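Local coordinates for protein 2-hydroxyisocaproyl-CoA dehydratase activator (Clostridium difficile, PDB 4EHU) that couples ATP hydrolysis to the transfer of one electron to (R)-2-hydroxyisocaproyl-CoA dehydratase, activating that radical enzyme in leucine fermentation, at residues S78-H83 with D104-K109. Numbering follows the deposited sequence.
Sequences SELSCH and DAKVLK. With ANP (phosphoaminophosphonic acid-adenylate ester), chain D.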
ATOM      1  N   SER A  78      17.494   1.506  20.208  1.00 22.18           N
ATOM      2  CA  SER A  78      16.859   2.069  19.004  1.00 22.96           C
ATOM      3  C   SER A  78      17.699   1.926  17.718  1.00 20.69           C
ATOM      4  O   SER A  78      18.910   2.186  17.705  1.00 20.80           O
ATOM      5  CB  SER A  78      16.599   3.553  19.254  1.00 20.84           C
ATOM      6  OG  SER A  78      16.244   4.231  18.057  1.00 23.35           O
ATOM      7  N   GLU A  79      17.044   1.548  16.623  1.00 23.15           N
ATOM      8  CA  GLU A  79      17.750   1.453  15.346  1.00 22.27           C
ATOM      9  C   GLU A  79      18.082   2.823  14.774  1.00 19.06           C
ATOM     10  O   GLU A  79      18.965   2.928  13.911  1.00 19.72           O
ATOM     11  CB  GLU A  79      16.970   0.619  14.326  1.00 17.64           C
ATOM     12  CG  GLU A  79      15.743   1.301  13.765  1.00 21.42           C
ATOM     13  CD  GLU A  79      14.697   0.301  13.287  1.00 22.92           C
ATOM     14  OE1 GLU A  79      14.456   0.238  12.056  1.00 19.52           O
ATOM     15  OE2 GLU A  79      14.085  -0.387  14.146  1.00 24.82           O
ATOM     16  N   LEU A  80      17.429   3.883  15.242  1.00 21.12           N
ATOM     17  CA  LEU A  80      17.840   5.219  14.805  1.00 19.64           C
ATOM     18  C   LEU A  80      19.226   5.476  15.355  1.00 20.15           C
ATOM     19  O   LEU A  80      20.125   5.945  14.642  1.00 19.94           O
ATOM     20  CB  LEU A  80      16.916   6.324  15.301  1.00 19.38           C
ATOM     21  CG  LEU A  80      15.525   6.429  14.662  1.00 26.42           C
ATOM     22  CD1 LEU A  80      14.770   5.108  14.694  1.00 33.39           C
ATOM     23  CD2 LEU A  80      14.717   7.530  15.368  1.00 22.68           C
ATOM     24  N   SER A  81      19.410   5.176  16.633  1.00 18.52           N
ATOM     25  CA  SER A  81      20.723   5.378  17.247  1.00 19.35           C
ATOM     26  C   SER A  81      21.769   4.459  16.630  1.00 19.23           C
ATOM     27  O   SER A  81      22.914   4.871  16.380  1.00 20.10           O
ATOM     28  CB  SER A  81      20.667   5.116  18.754  1.00 21.42           C
ATOM     29  OG  SER A  81      19.677   5.951  19.331  1.00 23.85           O
ATOM     30  N   CYS A  82      21.395   3.206  16.402  1.00 17.47           N
ATOM     31  CA  CYS A  82      22.362   2.255  15.884  1.00 18.83           C
ATOM     32  C   CYS A  82      22.773   2.589  14.444  1.00 18.36           C
ATOM     33  O   CYS A  82      23.957   2.537  14.141  1.00 18.44           O
ATOM     34  CB  CYS A  82      21.857   0.823  15.991  1.00 20.50           C
ATOM     35  SG  CYS A  82      21.805   0.228  17.722  1.00 21.39           S
ATOM     36  N   HIS A  83      21.842   2.931  13.559  1.00 17.49           N
ATOM     37  CA  HIS A  83      22.274   3.298  12.204  1.00 16.28           C
ATOM     38  C   HIS A  83      23.129   4.558  12.218  1.00 16.07           C
ATOM     39  O   HIS A  83      24.113   4.633  11.513  1.00 18.02           O
ATOM     40  CB  HIS A  83      21.084   3.489  11.261  1.00 18.89           C
ATOM     41  CG  HIS A  83      20.539   2.209  10.713  1.00 18.08           C
ATOM     42  ND1 HIS A  83      21.247   1.409   9.847  1.00 16.81           N
ATOM     43  CD2 HIS A  83      19.327   1.623  10.865  1.00 18.86           C
ATOM     44  CE1 HIS A  83      20.509   0.366   9.506  1.00 20.16           C
ATOM     45  NE2 HIS A  83      19.343   0.464  10.125  1.00 20.01           N
ATOM     46  N   ASP A 104       9.896  -0.139   6.221  1.00 22.07           N
ATOM     47  CA  ASP A 104       9.789   1.308   6.330  1.00 19.62           C
ATOM     48  C   ASP A 104      11.026   2.014   5.806  1.00 21.78           C
ATOM     49  O   ASP A 104      12.055   1.395   5.604  1.00 18.86           O
ATOM     50  CB  ASP A 104       9.406   1.787   7.750  1.00 20.99           C
ATOM     51  CG  ASP A 104      10.481   1.513   8.813  1.00 21.42           C
ATOM     52  OD1 ASP A 104      11.624   1.985   8.643  1.00 21.88           O
ATOM     53  OD2 ASP A 104      10.153   0.862   9.840  1.00 26.36           O
ATOM     54  N   ALA A 105      10.885   3.307   5.549  1.00 19.12           N
ATOM     55  CA  ALA A 105      12.014   4.113   5.127  1.00 16.83           C
ATOM     56  C   ALA A 105      12.133   5.216   6.139  1.00 20.51           C
ATOM     57  O   ALA A 105      11.135   5.844   6.517  1.00 21.34           O
ATOM     58  CB  ALA A 105      11.767   4.709   3.762  1.00 17.80           C
ATOM     59  N   LYS A 106      13.346   5.406   6.629  1.00 17.78           N
ATOM     60  CA  LYS A 106      13.607   6.373   7.665  1.00 17.93           C
ATOM     61  C   LYS A 106      14.575   7.408   7.162  1.00 18.72           C
ATOM     62  O   LYS A 106      15.568   7.072   6.508  1.00 19.47           O
ATOM     63  CB  LYS A 106      14.233   5.668   8.872  1.00 17.37           C
ATOM     64  CG  LYS A 106      13.281   4.698   9.581  1.00 17.27           C
ATOM     65  CD  LYS A 106      14.029   4.005  10.725  1.00 19.37           C
ATOM     66  CE  LYS A 106      13.036   3.464  11.765  1.00 21.26           C
ATOM     67  NZ  LYS A 106      12.372   2.207  11.310  1.00 22.61           N
ATOM     68  N   VAL A 107      14.309   8.668   7.470  1.00 16.47           N
ATOM     69  CA  VAL A 107      15.254   9.719   7.158  1.00 16.59           C
ATOM     70  C   VAL A 107      15.647  10.452   8.423  1.00 18.24           C
ATOM     71  O   VAL A 107      14.794  10.997   9.145  1.00 19.55           O
ATOM     72  CB  VAL A 107      14.694  10.711   6.128  1.00 18.58           C
ATOM     73  CG1 VAL A 107      15.726  11.787   5.830  1.00 20.79           C
ATOM     74  CG2 VAL A 107      14.314   9.970   4.854  1.00 22.65           C
ATOM     75  N   LEU A 108      16.945  10.430   8.701  1.00 16.57           N
ATOM     76  CA  LEU A 108      17.494  11.002   9.915  1.00 16.05           C
ATOM     77  C   LEU A 108      18.294  12.220   9.549  1.00 17.57           C
ATOM     78  O   LEU A 108      19.142  12.175   8.618  1.00 18.64           O
ATOM     79  CB  LEU A 108      18.453  10.005  10.591  1.00 18.06           C
ATOM     80  CG  LEU A 108      17.869   8.781  11.298  1.00 25.36           C
ATOM     81  CD1 LEU A 108      17.238   7.803  10.320  1.00 23.44           C
ATOM     82  CD2 LEU A 108      19.013   8.101  12.099  1.00 21.77           C
ATOM     83  N   LYS A 109      18.073  13.299  10.277  1.00 18.48           N
ATOM     84  CA  LYS A 109      18.939  14.456  10.181  1.00 19.76           C
ATOM     85  C   LYS A 109      19.752  14.512  11.457  1.00 21.79           C
ATOM     86  O   LYS A 109      19.209  14.419  12.553  1.00 21.45           O
ATOM     87  CB  LYS A 109      18.131  15.748  10.007  1.00 21.52           C
ATOM     88  CG  LYS A 109      18.983  16.997  10.071  1.00 23.29           C
ATOM     89  CD  LYS A 109      18.170  18.253   9.774  1.00 42.48           C
ATOM     90  CE  LYS A 109      18.991  19.301   9.051  1.00 57.18           C
ATOM     91  NZ  LYS A 109      18.748  19.277   7.581  1.00 53.66           N
TER
HETATM   92  PG  ANP D 302      13.004  -2.553   8.453  1.00 18.56           P
HETATM   93  O1G ANP D 302      12.349  -3.101   9.715  1.00 19.89           O
HETATM   94  O2G ANP D 302      14.221  -1.737   8.809  1.00 19.33           O
HETATM   95  O3G ANP D 302      12.059  -1.832   7.576  1.00 20.61           O
HETATM   96  PB  ANP D 302      14.994  -4.641   7.522  1.00 19.07           P
HETATM   97  O1B ANP D 302      14.924  -6.129   7.741  1.00 21.23           O
HETATM   98  O2B ANP D 302      16.024  -3.878   8.357  1.00 17.41           O
HETATM   99  N3B ANP D 302      13.388  -4.004   7.622  1.00 18.01           N
HETATM  100  PA  ANP D 302      16.886  -4.398   5.330  1.00 18.79           P
HETATM  101  O1A ANP D 302      17.591  -5.623   5.793  1.00 19.66           O
HETATM  102  O2A ANP D 302      17.462  -3.019   5.568  1.00 17.97           O
HETATM  103  O3A ANP D 302      15.393  -4.383   5.963  1.00 18.26           O
HETATM  104  O5' ANP D 302      16.509  -4.474   3.769  1.00 18.30           O
HETATM  105  C5' ANP D 302      15.655  -5.515   3.283  1.00 19.73           C
HETATM  106  C4' ANP D 302      15.602  -5.433   1.761  1.00 26.26           C
HETATM  107  O4' ANP D 302      16.756  -5.001   1.054  1.00 22.75           O
HETATM  108  C3' ANP D 302      14.641  -6.208   0.878  1.00 23.33           C
HETATM  109  O3' ANP D 302      13.289  -5.770   1.079  1.00 22.02           O
HETATM  110  C2' ANP D 302      15.201  -5.949  -0.525  1.00 25.59           C
HETATM  111  O2' ANP D 302      14.368  -5.068  -1.298  1.00 25.85           O
HETATM  112  C1' ANP D 302      16.572  -5.301  -0.333  1.00 22.88           C
HETATM  113  N9  ANP D 302      17.699  -6.180  -0.696  1.00 21.97           N
HETATM  114  C8  ANP D 302      18.165  -7.233   0.007  1.00 23.52           C
HETATM  115  N7  ANP D 302      19.251  -7.773  -0.602  1.00 23.49           N
HETATM  116  C5  ANP D 302      19.477  -7.032  -1.715  1.00 20.90           C
HETATM  117  C6  ANP D 302      20.459  -7.038  -2.801  1.00 22.14           C
HETATM  118  N6  ANP D 302      21.423  -7.991  -2.818  1.00 23.58           N
HETATM  119  N1  ANP D 302      20.354  -6.084  -3.760  1.00 20.67           N
HETATM  120  C2  ANP D 302      19.402  -5.140  -3.743  1.00 22.10           C
HETATM  121  N3  ANP D 302      18.464  -5.081  -2.785  1.00 20.97           N
HETATM  122  C4  ANP D 302      18.464  -5.978  -1.767  1.00 20.77           C
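Lys106 NZ is gripped by two carboxylates. Glu79 reaches it from the first turn of helix 79-90, OE1 lying 3.0 Å from NZ, while Asp104, two residues before the lysine, brings OD1 to 2.8 Å from NZ. The two acids are used differently: NZ sits on the syn side of OD1, 25° out of that carboxylate's plane, but stands above the plane of the Glu79 carboxylate, 70° out of it. A bend at the last torsion of the lysine (chi4 77°) turns its tip into this position. Lysine suits the place because its methylenes can lie against Leu80, CE 3.8 Å from Leu80 CD1, while the ammonium meets the acids. Leu108 CD2 packs against the backbone of the helix's first turn, 3.5 Å from Leu80 O. Ser78 is the N-cap: its short hydroxyl accepts from Leu80 N, a first-turn N-H without a helical carbonyl partner. The backbone N of Asp104, not its carboxylate, donates to ANP O3G, 3.1 Å away. In this actin-type ATPase fold, one lysine thus ties the helix to the start of strand 105-110, and its charge, with the magnesium ion near Glu79, probably eases the crowding of negative charge beside the gamma-phosphate.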